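Local coordinates for protein CHAD domain (Ricinus communis, PDB 6QV5) that probably binds inorganic polyphosphate through an all-helical domain built of helical bundles, and also holds a zinc ion, at residues Glu28-Ile33 / Lys72-Val77; Ala47-His52 / Ala143-Arg148; Ala76-Pro81 / Gly157-Glu162; Val103-Thr108 / Leu128-Ala133; Asn245-Ala250 / Ala277-Arg282. All blocks are in the same frame, centred on the assembly; numbering follows the deposited sequence.

In the fold
The five contacts join neighbouring helices and one interhelical loop of an all-helical chain. Contacts 1 and 3 form one cluster, with centres about 8 Å apart; they share Ala76 and Val77, and Phe30 touches both Ala78 and Trp159. Contacts 4 and 5, with centres about 16 Å apart, make a second cluster on the opposite side of the chain's centre, where helix 82-108 lies against helix 224-260. Contact 2 shares helix 147-163 with contact 3 and helix 122-145 with contact 4. Along the sequence contact 4 is nested within the loops closed by contacts 2 and 3, whereas contact 5 comes last. Zinc ligand His52, in contact 2, thus sits apart from the contact 1 and 3 cluster.

Contact 1: residues Glu28-Ile33 / Lys72-Val77; sequences EAFPAI and KLFDAV
Phe74 carries its CG anti to its own carbonyl carbon (chi1 -76°), which sends the ring out toward helix 26-42, while Phe30 keeps CG opposite its backbone N (chi1 173°) and swings its ring to meet it. The two aromatics form a T-shaped (edge-to-face) pair, with planes at 83° and centroids 4.9 Å apart. Phe30 presents its edge: CD1 stands over the centre of the Phe74 ring, 3.6 Å from Phe74 CG, and CE1 reaches on toward Phe74 CB. At the far end of that ring the backbone of the helix comes just as close, since Phe30 CA lies 3.7 Å from Phe74 CZ. The contact joins helix 26-42 to the residues where helix 54-73 gives way to a loop, in the buried interior of an all-helical domain. Pro31 marks a kink in the first helix, its N making no bond to the preceding turn. One turn on from Phe30, Ile33 approaches the rim of the Phe74 ring instead of its face, with CD1 3.7 Å from Phe74 CZ and CG2 3.8 Å from Phe74 CE2. Leu73 CD1 covers the opposite face of the same ring, so that Phe74 is sandwiched between Leu73 and Phe30 and bounded at its edge by Ile33. The ring of Phe174 of helix 171-192 also meets Phe74, their planes nearly parallel, and Leu167 touches Phe30.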
# COMPACT_ATOMS: atom_id res chain seq x y z
N GLU A 28 24.36 4.78 -4.34
CA GLU A 28 24.15 3.47 -4.98
C GLU A 28 22.81 2.87 -4.55
O GLU A 28 22.13 2.25 -5.38
CB GLU A 28 25.29 2.50 -4.64
CG GLU A 28 26.65 2.93 -5.18
CD GLU A 28 27.85 2.12 -4.72
OE1 GLU A 28 27.86 1.67 -3.55
OE2 GLU A 28 28.79 1.94 -5.53
N ALA A 29 22.42 3.05 -3.27
CA ALA A 29 21.18 2.53 -2.69
C ALA A 29 19.94 3.26 -3.21
O ALA A 29 18.98 2.59 -3.60
CB ALA A 29 21.24 2.61 -1.17
N PHE A 30 19.96 4.61 -3.22
CA PHE A 30 18.87 5.48 -3.69
C PHE A 30 18.37 5.11 -5.11
O PHE A 30 17.17 4.87 -5.24
CB PHE A 30 19.28 6.96 -3.58
CG PHE A 30 18.36 8.00 -4.17
CD1 PHE A 30 17.33 8.55 -3.42
CD2 PHE A 30 18.59 8.51 -5.44
CE1 PHE A 30 16.51 9.55 -3.95
CE2 PHE A 30 17.77 9.51 -5.98
CZ PHE A 30 16.74 10.03 -5.22
N PRO A 31 19.22 5.00 -6.17
CA PRO A 31 18.69 4.62 -7.49
C PRO A 31 18.29 3.14 -7.58
O PRO A 31 17.47 2.79 -8.42
CB PRO A 31 19.82 4.96 -8.46
CG PRO A 31 21.05 4.84 -7.65
CD PRO A 31 20.68 5.23 -6.25
N ALA A 32 18.86 2.28 -6.71
CA ALA A 32 18.55 0.85 -6.66
C ALA A 32 17.17 0.62 -6.02
O ALA A 32 16.42 -0.22 -6.51
CB ALA A 32 19.62 0.10 -5.90
N ILE A 33 16.85 1.39 -4.95
CA ILE A 33 15.57 1.34 -4.22
C ILE A 33 14.44 1.90 -5.10
O ILE A 33 13.42 1.22 -5.28
CB ILE A 33 15.68 2.05 -2.83
CG1 ILE A 33 16.51 1.21 -1.84
CG2 ILE A 33 14.29 2.39 -2.24
CD1 ILE A 33 17.20 1.99 -0.74
N LYS A 72 9.25 9.40 0.69
CA LYS A 72 9.00 9.99 2.01
C LYS A 72 10.23 9.88 2.91
O LYS A 72 10.55 10.84 3.62
CB LYS A 72 7.77 9.34 2.67
CG LYS A 72 7.11 10.22 3.73
CD LYS A 72 5.70 9.74 4.10
CE LYS A 72 4.61 10.25 3.19
NZ LYS A 72 4.37 11.71 3.35
N LEU A 73 10.93 8.72 2.89
CA LEU A 73 12.14 8.51 3.69
C LEU A 73 13.35 9.25 3.10
O LEU A 73 14.20 9.72 3.86
CB LEU A 73 12.44 7.02 3.98
CG LEU A 73 12.51 6.05 2.80
CD1 LEU A 73 13.94 5.84 2.34
CD2 LEU A 73 11.90 4.72 3.17
N PHE A 74 13.41 9.36 1.76
CA PHE A 74 14.48 10.06 1.04
C PHE A 74 14.21 11.57 0.89
O PHE A 74 15.03 12.27 0.30
CB PHE A 74 14.70 9.44 -0.36
CG PHE A 74 15.43 8.12 -0.43
CD1 PHE A 74 16.72 7.99 0.08
CD2 PHE A 74 14.88 7.03 -1.10
CE1 PHE A 74 17.41 6.77 -0.01
CE2 PHE A 74 15.56 5.82 -1.18
CZ PHE A 74 16.82 5.70 -0.64
N ASP A 75 13.07 12.08 1.42
CA ASP A 75 12.64 13.48 1.33
C ASP A 75 13.65 14.50 1.87
O ASP A 75 13.78 15.58 1.29
CB ASP A 75 11.27 13.68 2.01
CG ASP A 75 10.63 15.03 1.75
OD1 ASP A 75 10.13 15.24 0.62
OD2 ASP A 75 10.61 15.87 2.67
N ALA A 76 14.36 14.17 2.97
CA ALA A 76 15.36 15.05 3.58
C ALA A 76 16.62 15.20 2.72
O ALA A 76 17.11 16.32 2.54
CB ALA A 76 15.72 14.56 4.97
N VAL A 77 17.15 14.08 2.19
CA VAL A 77 18.36 14.06 1.36
C VAL A 77 18.08 14.46 -0.10
O VAL A 77 18.91 15.13 -0.72
CB VAL A 77 19.16 12.73 1.45
CG1 VAL A 77 19.85 12.59 2.80
CG2 VAL A 77 18.29 11.51 1.14

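Contact 2: residues Ala47-His52 / Ala143-Arg148; sequences AVIEGH and ALLSPR. With ZN (zinc ion), chain B.
Ile49 inserts its side chain against Leu144 and Leu145, and through it the short helix 45-50 packs on the C-terminal end of helix 122-145 in this all-helical fold. The apolar part rests on four branched residues, Val48, Ile49, Leu144 and Leu145. The CD1 methyl of Ile49 is 3.8 Å from Leu144 CB and also reaches Leu145 CD2, whereas the other branch of Ile49, CG2, faces Leu145 alone and stands 3.9 Å from Leu145 CD1. The torsion explains the split: with CG1 turned away from the carbonyl carbon (chi1 -67°), CD1 is carried to Leu144 and CG2 is left for Leu145. Deeper in, Val48 CG1 meets Leu144 CD1 at 3.7 Å, the two side chains crossing at about a right angle. Met60 of helix 54-73 touches both Val48 and Leu144 and continues the buried side of the contact.

The polar bonds comprise one within a segment and a pair between the helices. Ser146 occupies the N-cap position of helix 147-163, yet its OG turns back to donate to Ala143 O at 2.7 Å, coming from well above the carbonyl plane. Arg137 of helix 122-145 reaches across to the other segment, NH2 donating to Ala47 O and NE to Val48 O.

Metal binding makes the third kind of interaction. Just beyond the helix that carries Val48 and Ile49, His52 shares the zinc ion with His138 of helix 122-145, and the metal sits 2.2 Å from His52 NE2.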
# COMPACT_ATOMS: atom_id res chain seq x y z
N ALA A 47 -0.68 -5.70 -18.42
CA ALA A 47 -1.70 -6.53 -17.79
C ALA A 47 -2.84 -5.72 -17.16
O ALA A 47 -3.98 -6.20 -17.15
CB ALA A 47 -1.07 -7.45 -16.77
N VAL A 48 -2.55 -4.51 -16.65
CA VAL A 48 -3.56 -3.63 -16.05
C VAL A 48 -4.40 -2.98 -17.17
O VAL A 48 -5.62 -2.85 -17.02
CB VAL A 48 -2.96 -2.60 -15.04
CG1 VAL A 48 -4.03 -1.65 -14.50
CG2 VAL A 48 -2.27 -3.31 -13.89
N ILE A 49 -3.75 -2.62 -18.29
CA ILE A 49 -4.40 -2.01 -19.45
C ILE A 49 -5.29 -3.01 -20.21
O ILE A 49 -6.48 -2.75 -20.40
CB ILE A 49 -3.37 -1.29 -20.39
CG1 ILE A 49 -2.73 -0.06 -19.69
CG2 ILE A 49 -3.99 -0.89 -21.74
CD1 ILE A 49 -1.36 0.40 -20.28
N GLU A 50 -4.71 -4.15 -20.62
CA GLU A 50 -5.37 -5.18 -21.44
C GLU A 50 -6.27 -6.18 -20.69
O GLU A 50 -7.26 -6.62 -21.27
CB GLU A 50 -4.32 -5.95 -22.26
CG GLU A 50 -3.65 -5.10 -23.34
CD GLU A 50 -2.46 -5.70 -24.06
OE1 GLU A 50 -2.17 -6.90 -23.87
OE2 GLU A 50 -1.81 -4.95 -24.83
N GLY A 51 -5.92 -6.54 -19.46
CA GLY A 51 -6.67 -7.52 -18.68
C GLY A 51 -7.52 -7.00 -17.54
O GLY A 51 -7.66 -5.79 -17.35
N HIS A 52 -8.10 -7.94 -16.77
CA HIS A 52 -8.95 -7.69 -15.60
C HIS A 52 -8.50 -8.50 -14.37
O HIS A 52 -9.25 -8.60 -13.39
CB HIS A 52 -10.43 -7.96 -15.93
CG HIS A 52 -11.09 -6.83 -16.66
ND1 HIS A 52 -11.67 -5.78 -15.99
CD2 HIS A 52 -11.24 -6.64 -17.99
CE1 HIS A 52 -12.15 -4.97 -16.92
NE2 HIS A 52 -11.92 -5.45 -18.15
N ALA A 143 -5.93 5.93 -17.83
CA ALA A 143 -4.98 6.77 -17.09
C ALA A 143 -3.54 6.36 -17.39
O ALA A 143 -2.65 7.22 -17.41
CB ALA A 143 -5.25 6.67 -15.60
N LEU A 144 -3.30 5.06 -17.65
CA LEU A 144 -1.98 4.54 -17.97
C LEU A 144 -1.59 4.79 -19.42
O LEU A 144 -0.41 4.96 -19.71
CB LEU A 144 -1.88 3.04 -17.64
CG LEU A 144 -2.07 2.62 -16.18
CD1 LEU A 144 -2.05 1.13 -16.04
CD2 LEU A 144 -1.02 3.25 -15.27
N LEU A 145 -2.59 4.82 -20.33
CA LEU A 145 -2.41 5.07 -21.76
C LEU A 145 -2.27 6.57 -22.06
O LEU A 145 -1.81 6.94 -23.15
CB LEU A 145 -3.57 4.48 -22.58
CG LEU A 145 -3.67 2.95 -22.67
CD1 LEU A 145 -5.03 2.53 -23.19
CD2 LEU A 145 -2.56 2.36 -23.55
N SER A 146 -2.66 7.43 -21.10
CA SER A 146 -2.59 8.88 -21.22
C SER A 146 -1.14 9.37 -21.17
O SER A 146 -0.32 8.75 -20.48
CB SER A 146 -3.42 9.55 -20.12
OG SER A 146 -2.79 9.49 -18.85
N PRO A 147 -0.78 10.50 -21.85
CA PRO A 147 0.61 10.98 -21.80
C PRO A 147 1.09 11.40 -20.41
O PRO A 147 2.29 11.43 -20.18
CB PRO A 147 0.63 12.15 -22.79
CG PRO A 147 -0.58 11.96 -23.65
CD PRO A 147 -1.60 11.36 -22.73
N ARG A 148 0.15 11.70 -19.48
CA ARG A 148 0.44 12.10 -18.10
C ARG A 148 1.22 11.02 -17.34
O ARG A 148 2.13 11.35 -16.58
CB ARG A 148 -0.86 12.47 -17.35
CG ARG A 148 -0.62 13.26 -16.07
CD ARG A 148 -1.88 13.51 -15.27
NE ARG A 148 -1.57 14.14 -13.99
CZ ARG A 148 -2.47 14.56 -13.11
NH1 ARG A 148 -3.77 14.43 -13.37
NH2 ARG A 148 -2.09 15.13 -11.97
ZN ZN B . -12.82 -4.87 -20.09

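Contact 3: residues Ala76-Pro81 / Gly157-Glu162; sequences AVAPCP and GAWMLE
Trp159 reaches from helix 147-163 into the loop Ala78-Pro81, and its indole accounts for the whole helix side of the contact. With CG anti to the backbone N (chi1 169°), the bond from CB points the ring system toward the loop. The pyrrole part comes first. Trp159 CD1 lies 3.8 Å from Pro81 CD, and Trp159 NE1 is closer still to Pro81 CD at 3.6 Å. Pro81 CD thus stands over the face of the five-membered ring, 18° off its normal, in a CH-pi contact. Farther along, Trp159 CZ2 has several neighbours. Ala78 O meets it at the ring edge, near the plane, and Ala78 CB lies 4.1 Å from Trp159 CZ2. Pro79 O, 3.6 Å from Trp159 CZ2, and Cys80 CA approach obliquely. At the outer end, Trp159 CH2 is 3.8 Å from Ala78 O and 4.2 Å from Cys80 CB. On the face that Pro81 covers, Cys80 SG makes a sulfur-aromatic contact above the six-membered ring.

The loop runs between helix 54-73 and helix 82-108, with Pro81 at the N-cap position of the latter. Leu71 of helix 54-73 touches both Trp159 and Cys80, and Leu34 of helix 26-42 also reaches the indole. The loop thus probably meets the indole mainly through dispersion and the polarisable pi system, a prolyl CH and a cysteine sulfur spread along one face, with the carbonyl oxygens of Ala78 and Pro79 beside the ring carbons.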
# COMPACT_ATOMS: atom_id res chain seq x y z
N ALA A 76 14.36 14.17 2.97
CA ALA A 76 15.36 15.05 3.58
C ALA A 76 16.62 15.20 2.72
O ALA A 76 17.11 16.32 2.54
CB ALA A 76 15.72 14.56 4.97
N VAL A 77 17.15 14.08 2.19
CA VAL A 77 18.36 14.06 1.36
C VAL A 77 18.08 14.46 -0.10
O VAL A 77 18.91 15.13 -0.72
CB VAL A 77 19.16 12.73 1.45
CG1 VAL A 77 19.85 12.59 2.80
CG2 VAL A 77 18.29 11.51 1.14
N ALA A 78 16.92 14.04 -0.64
CA ALA A 78 16.50 14.30 -2.02
C ALA A 78 14.99 14.61 -2.09
O ALA A 78 14.18 13.68 -2.23
CB ALA A 78 16.85 13.11 -2.90
N PRO A 79 14.57 15.89 -1.98
CA PRO A 79 13.13 16.20 -2.05
C PRO A 79 12.59 16.14 -3.48
O PRO A 79 13.14 16.76 -4.38
CB PRO A 79 13.02 17.59 -1.42
CG PRO A 79 14.36 18.21 -1.59
CD PRO A 79 15.38 17.12 -1.81
N CYS A 80 11.52 15.35 -3.67
CA CYS A 80 10.86 15.14 -4.95
C CYS A 80 10.10 16.41 -5.38
O CYS A 80 9.39 16.98 -4.55
CB CYS A 80 9.92 13.93 -4.88
SG CYS A 80 9.31 13.36 -6.48
N PRO A 81 10.24 16.88 -6.65
CA PRO A 81 9.52 18.09 -7.08
C PRO A 81 8.00 18.01 -6.86
O PRO A 81 7.43 16.93 -7.04
CB PRO A 81 9.87 18.21 -8.57
CG PRO A 81 11.14 17.47 -8.72
CD PRO A 81 11.06 16.33 -7.76
N GLY A 157 12.39 8.91 -13.37
CA GLY A 157 13.62 8.19 -13.69
C GLY A 157 14.78 9.12 -13.97
O GLY A 157 15.90 8.86 -13.52
N ALA A 158 14.50 10.23 -14.69
CA ALA A 158 15.48 11.27 -15.03
C ALA A 158 15.94 12.03 -13.78
O ALA A 158 17.12 12.32 -13.65
CB ALA A 158 14.89 12.24 -16.04
N TRP A 159 14.99 12.32 -12.86
CA TRP A 159 15.25 13.00 -11.59
C TRP A 159 16.06 12.10 -10.66
O TRP A 159 17.00 12.57 -10.02
CB TRP A 159 13.93 13.45 -10.93
CG TRP A 159 14.08 13.94 -9.52
CD1 TRP A 159 14.47 15.18 -9.12
CD2 TRP A 159 13.87 13.17 -8.33
NE1 TRP A 159 14.50 15.24 -7.74
CE2 TRP A 159 14.14 14.02 -7.23
CE3 TRP A 159 13.48 11.85 -8.08
CZ2 TRP A 159 14.04 13.58 -5.91
CZ3 TRP A 159 13.38 11.42 -6.77
CH2 TRP A 159 13.65 12.28 -5.70
N MET A 160 15.71 10.79 -10.62
CA MET A 160 16.37 9.75 -9.81
C MET A 160 17.86 9.67 -10.14
O MET A 160 18.68 9.72 -9.22
CB MET A 160 15.68 8.39 -10.05
CG MET A 160 16.25 7.25 -9.23
SD MET A 160 15.83 5.64 -9.93
CE MET A 160 17.11 5.46 -11.14
N LEU A 161 18.21 9.58 -11.43
CA LEU A 161 19.59 9.48 -11.91
C LEU A 161 20.40 10.76 -11.73
O LEU A 161 21.61 10.68 -11.53
CB LEU A 161 19.64 9.01 -13.38
CG LEU A 161 19.10 7.61 -13.66
CD1 LEU A 161 18.59 7.51 -15.08
CD2 LEU A 161 20.14 6.53 -13.40
N GLU A 162 19.74 11.93 -11.78
CA GLU A 162 20.38 13.24 -11.61
C GLU A 162 20.73 13.51 -10.13
O GLU A 162 21.82 14.00 -9.85
CB GLU A 162 19.50 14.37 -12.18
CG GLU A 162 20.22 15.70 -12.32
CD GLU A 162 19.45 16.86 -12.93
OE1 GLU A 162 18.20 16.80 -12.98
OE2 GLU A 162 20.10 17.84 -13.34

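Contact 4: residues Val103-Thr108 / Leu128-Ala133; sequences VLLAST and LVQKIA
Leu105 and Val129 are the nearest residues of the two segments by their CA atoms, and one methyl group, Val129 CG1, gathers most of the apolar contact. Leu104 CD2 and Leu105 CD1 both lie 3.9 Å from Val129 CG1, and Leu105 CB is only slightly farther away. Leu105 extends past Val129 to Gln130: its CD1 packs on the backbone, 3.7 Å from Gln130 N, while its CD2 rests 3.8 Å from Gln130 CG. The glutamine contributes the aliphatic start of its chain here. Leu105 CG, trans to its own N (chi1 -177°), carries CD1 and CD2 to this surface.

The two segments belong to consecutive long helices, 82-108 and 122-145, joined by a loop, a broadly antiparallel helical hairpin. The segment axes approach to 9.6 Å, their N-to-C directions 132° apart.

Behind this first layer, Trp101 of helix 82-108 touches Val129, Ile132 and Ala133, and Leu109 touches both Leu104 and Val129. The backbone carrying the leucines widens into a pi-type turn: Val103 O accepts from Ser107 N at 2.8 Å and from Thr108 N at 3.1 Å, the two donors arriving from opposite faces of the carbonyl plane. Farther out, Ala250 of helix 224-260 covers both Leu104 and Thr108, and Asp246 of the same helix touches Val103.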
# COMPACT_ATOMS: atom_id res chain seq x y z
N VAL A 103 -11.39 -5.42 -4.20
CA VAL A 103 -11.31 -5.97 -2.84
C VAL A 103 -12.74 -6.24 -2.34
O VAL A 103 -13.01 -7.31 -1.81
CB VAL A 103 -10.49 -5.06 -1.87
CG1 VAL A 103 -10.61 -5.53 -0.41
CG2 VAL A 103 -9.02 -5.00 -2.28
N LEU A 104 -13.65 -5.26 -2.55
CA LEU A 104 -15.06 -5.34 -2.18
C LEU A 104 -15.75 -6.54 -2.84
O LEU A 104 -16.49 -7.25 -2.17
CB LEU A 104 -15.78 -4.01 -2.54
CG LEU A 104 -17.32 -3.94 -2.46
CD1 LEU A 104 -17.82 -4.10 -1.03
CD2 LEU A 104 -17.84 -2.65 -3.04
N LEU A 105 -15.47 -6.78 -4.13
CA LEU A 105 -16.05 -7.87 -4.92
C LEU A 105 -15.52 -9.27 -4.56
O LEU A 105 -16.32 -10.19 -4.42
CB LEU A 105 -15.85 -7.57 -6.42
CG LEU A 105 -16.46 -8.56 -7.43
CD1 LEU A 105 -17.96 -8.38 -7.56
CD2 LEU A 105 -15.80 -8.42 -8.78
N ALA A 106 -14.19 -9.42 -4.43
CA ALA A 106 -13.54 -10.71 -4.18
C ALA A 106 -13.34 -11.10 -2.71
O ALA A 106 -13.27 -12.29 -2.41
CB ALA A 106 -12.21 -10.76 -4.91
N SER A 107 -13.23 -10.11 -1.79
CA SER A 107 -12.96 -10.40 -0.38
C SER A 107 -14.04 -9.95 0.61
O SER A 107 -14.39 -10.72 1.50
CB SER A 107 -11.61 -9.80 0.02
OG SER A 107 -11.30 -10.03 1.38
N THR A 108 -14.56 -8.71 0.48
CA THR A 108 -15.52 -8.15 1.43
C THR A 108 -16.96 -8.65 1.24
O THR A 108 -17.60 -8.98 2.24
CB THR A 108 -15.45 -6.62 1.46
OG1 THR A 108 -14.15 -6.20 1.03
CG2 THR A 108 -15.71 -6.07 2.85
N LEU A 128 -23.74 -5.79 -10.02
CA LEU A 128 -23.59 -4.33 -10.09
C LEU A 128 -22.18 -3.91 -9.64
O LEU A 128 -21.57 -3.08 -10.30
CB LEU A 128 -24.68 -3.62 -9.25
CG LEU A 128 -24.69 -2.07 -9.26
CD1 LEU A 128 -25.08 -1.51 -10.62
CD2 LEU A 128 -25.64 -1.54 -8.21
N VAL A 129 -21.67 -4.51 -8.54
CA VAL A 129 -20.33 -4.25 -8.01
C VAL A 129 -19.26 -4.69 -9.03
O VAL A 129 -18.30 -3.95 -9.25
CB VAL A 129 -20.14 -4.84 -6.58
CG1 VAL A 129 -18.67 -4.81 -6.14
CG2 VAL A 129 -21.01 -4.10 -5.57
N GLN A 130 -19.48 -5.84 -9.70
CA GLN A 130 -18.60 -6.38 -10.75
C GLN A 130 -18.56 -5.44 -11.95
O GLN A 130 -17.50 -5.26 -12.55
CB GLN A 130 -19.06 -7.79 -11.18
CG GLN A 130 -17.98 -8.59 -11.90
CD GLN A 130 -18.40 -9.99 -12.29
OE1 GLN A 130 -19.41 -10.54 -11.83
NE2 GLN A 130 -17.61 -10.62 -13.15
N LYS A 131 -19.71 -4.81 -12.29
CA LYS A 131 -19.86 -3.85 -13.38
C LYS A 131 -19.04 -2.59 -13.06
O LYS A 131 -18.36 -2.07 -13.95
CB LYS A 131 -21.34 -3.51 -13.61
CG LYS A 131 -21.63 -2.68 -14.85
CD LYS A 131 -23.10 -2.26 -14.91
CE LYS A 131 -23.38 -1.34 -16.07
NZ LYS A 131 -24.81 -0.95 -16.13
N ILE A 132 -19.09 -2.11 -11.80
CA ILE A 132 -18.35 -0.92 -11.35
C ILE A 132 -16.84 -1.21 -11.33
O ILE A 132 -16.08 -0.41 -11.86
CB ILE A 132 -18.87 -0.34 -9.99
CG1 ILE A 132 -20.41 -0.08 -10.00
CG2 ILE A 132 -18.09 0.91 -9.55
CD1 ILE A 132 -20.99 0.96 -11.03
N ALA A 133 -16.44 -2.38 -10.77
CA ALA A 133 -15.04 -2.82 -10.69
C ALA A 133 -14.39 -2.92 -12.08
O ALA A 133 -13.25 -2.47 -12.25
CB ALA A 133 -14.95 -4.15 -9.96

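Contact 5: residues Asn245-Ala250 / Ala277-Arg282; sequences NDLVVA and AQQAMR
The flat amide of Gln279 lies with one face over the backbone joining Leu247 to Val248, its CD above Val248 N and Val248 CA at about 4.1 Å from each. At one end of the amide, Gln279 OE1 comes to 3.7 Å from Val248 CG2; at the other, Gln279 NE2 is 3.5 Å from Leu247 O. The segments pack as parts of neighbouring antiparallel helices, 224-260 and 265-281; the axes of 245-250 and 277-281 approach to 9.7 Å, running 152° apart. Gln279 reaches across this gap because its CG points away from its own C=O carbon (chi1 -77°) and the chain is extended beyond it, carrying the amide out to the facing helix.

Leu247 supplies the buried, apolar half of the contact. Its CB meets Gln279 CG at 3.8 Å, so the aliphatic part of the glutamine is used as well as the amide. On another side of helix 224-260, Val249 touches Asp100 of helix 82-108. Where the second segment leaves its helix, Arg282 O accepts a hydrogen bond from Arg243. The end of Leu247 runs across Gln278, with Leu247 CD2 lying 3.7 Å from Gln278 CB.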
# COMPACT_ATOMS: atom_id res chain seq x y z
N ASN A 245 -10.21 -2.25 8.11
CA ASN A 245 -10.16 -1.15 7.15
C ASN A 245 -10.96 -1.48 5.89
O ASN A 245 -11.64 -0.60 5.36
CB ASN A 245 -8.70 -0.81 6.80
CG ASN A 245 -8.55 0.30 5.78
OD1 ASN A 245 -9.06 1.41 5.96
ND2 ASN A 245 -7.85 0.00 4.70
N ASP A 246 -10.90 -2.74 5.41
CA ASP A 246 -11.64 -3.21 4.24
C ASP A 246 -13.15 -3.09 4.46
O ASP A 246 -13.88 -2.70 3.55
CB ASP A 246 -11.27 -4.66 3.88
CG ASP A 246 -9.88 -4.85 3.30
OD1 ASP A 246 -9.19 -3.83 3.04
OD2 ASP A 246 -9.48 -6.01 3.09
N LEU A 247 -13.60 -3.37 5.70
CA LEU A 247 -14.99 -3.29 6.15
C LEU A 247 -15.52 -1.84 6.10
O LEU A 247 -16.62 -1.62 5.60
CB LEU A 247 -15.09 -3.84 7.59
CG LEU A 247 -15.54 -5.29 7.82
CD1 LEU A 247 -14.68 -6.31 7.06
CD2 LEU A 247 -15.47 -5.63 9.29
N VAL A 248 -14.72 -0.87 6.59
CA VAL A 248 -15.11 0.55 6.62
C VAL A 248 -15.06 1.18 5.20
O VAL A 248 -15.87 2.06 4.92
CB VAL A 248 -14.34 1.38 7.70
CG1 VAL A 248 -12.92 1.73 7.27
CG2 VAL A 248 -15.12 2.63 8.10
N VAL A 249 -14.15 0.69 4.32
CA VAL A 249 -14.03 1.16 2.93
C VAL A 249 -15.27 0.68 2.16
O VAL A 249 -15.87 1.46 1.41
CB VAL A 249 -12.68 0.74 2.27
CG1 VAL A 249 -12.71 0.88 0.75
CG2 VAL A 249 -11.51 1.54 2.85
N ALA A 250 -15.68 -0.58 2.40
CA ALA A 250 -16.86 -1.22 1.80
C ALA A 250 -18.14 -0.42 2.09
O ALA A 250 -18.93 -0.20 1.17
CB ALA A 250 -17.01 -2.64 2.34
N ALA A 277 -22.17 -4.11 11.37
CA ALA A 277 -22.24 -5.02 12.51
C ALA A 277 -20.91 -5.76 12.67
O ALA A 277 -20.44 -5.89 13.79
CB ALA A 277 -23.39 -6.00 12.33
N GLN A 278 -20.29 -6.18 11.54
CA GLN A 278 -18.99 -6.87 11.52
C GLN A 278 -17.87 -5.98 12.08
O GLN A 278 -16.92 -6.49 12.66
CB GLN A 278 -18.64 -7.36 10.11
CG GLN A 278 -19.35 -8.64 9.70
CD GLN A 278 -18.87 -9.15 8.36
OE1 GLN A 278 -19.11 -8.54 7.31
NE2 GLN A 278 -18.19 -10.28 8.36
N GLN A 279 -18.01 -4.64 11.92
CA GLN A 279 -17.08 -3.62 12.42
C GLN A 279 -17.18 -3.53 13.95
O GLN A 279 -16.17 -3.30 14.62
CB GLN A 279 -17.40 -2.25 11.81
CG GLN A 279 -16.92 -2.07 10.37
CD GLN A 279 -17.36 -0.75 9.78
OE1 GLN A 279 -17.02 0.33 10.27
NE2 GLN A 279 -18.13 -0.82 8.70
N ALA A 280 -18.40 -3.70 14.50
CA ALA A 280 -18.68 -3.64 15.94
C ALA A 280 -18.45 -4.97 16.66
O ALA A 280 -17.95 -4.97 17.79
CB ALA A 280 -20.10 -3.15 16.18
N MET A 281 -18.83 -6.10 16.03
CA MET A 281 -18.69 -7.45 16.59
C MET A 281 -17.24 -7.93 16.50
O MET A 281 -16.74 -8.52 17.46
CB MET A 281 -19.62 -8.46 15.90
CG MET A 281 -21.11 -8.14 16.00
SD MET A 281 -21.74 -7.97 17.69
CE MET A 281 -22.70 -6.49 17.51
N ARG A 282 -16.57 -7.67 15.36
CA ARG A 282 -15.17 -8.04 15.14
C ARG A 282 -14.31 -6.78 14.89
O ARG A 282 -13.91 -6.55 13.74
CB ARG A 282 -15.03 -9.07 14.00
CG ARG A 282 -15.60 -10.45 14.32
CD ARG A 282 -15.10 -11.52 13.37
NE ARG A 282 -15.63 -11.36 12.01
CZ ARG A 282 -15.35 -12.17 10.99
NH1 ARG A 282 -14.56 -13.22 11.17
NH2 ARG A 282 -15.87 -11.94 9.79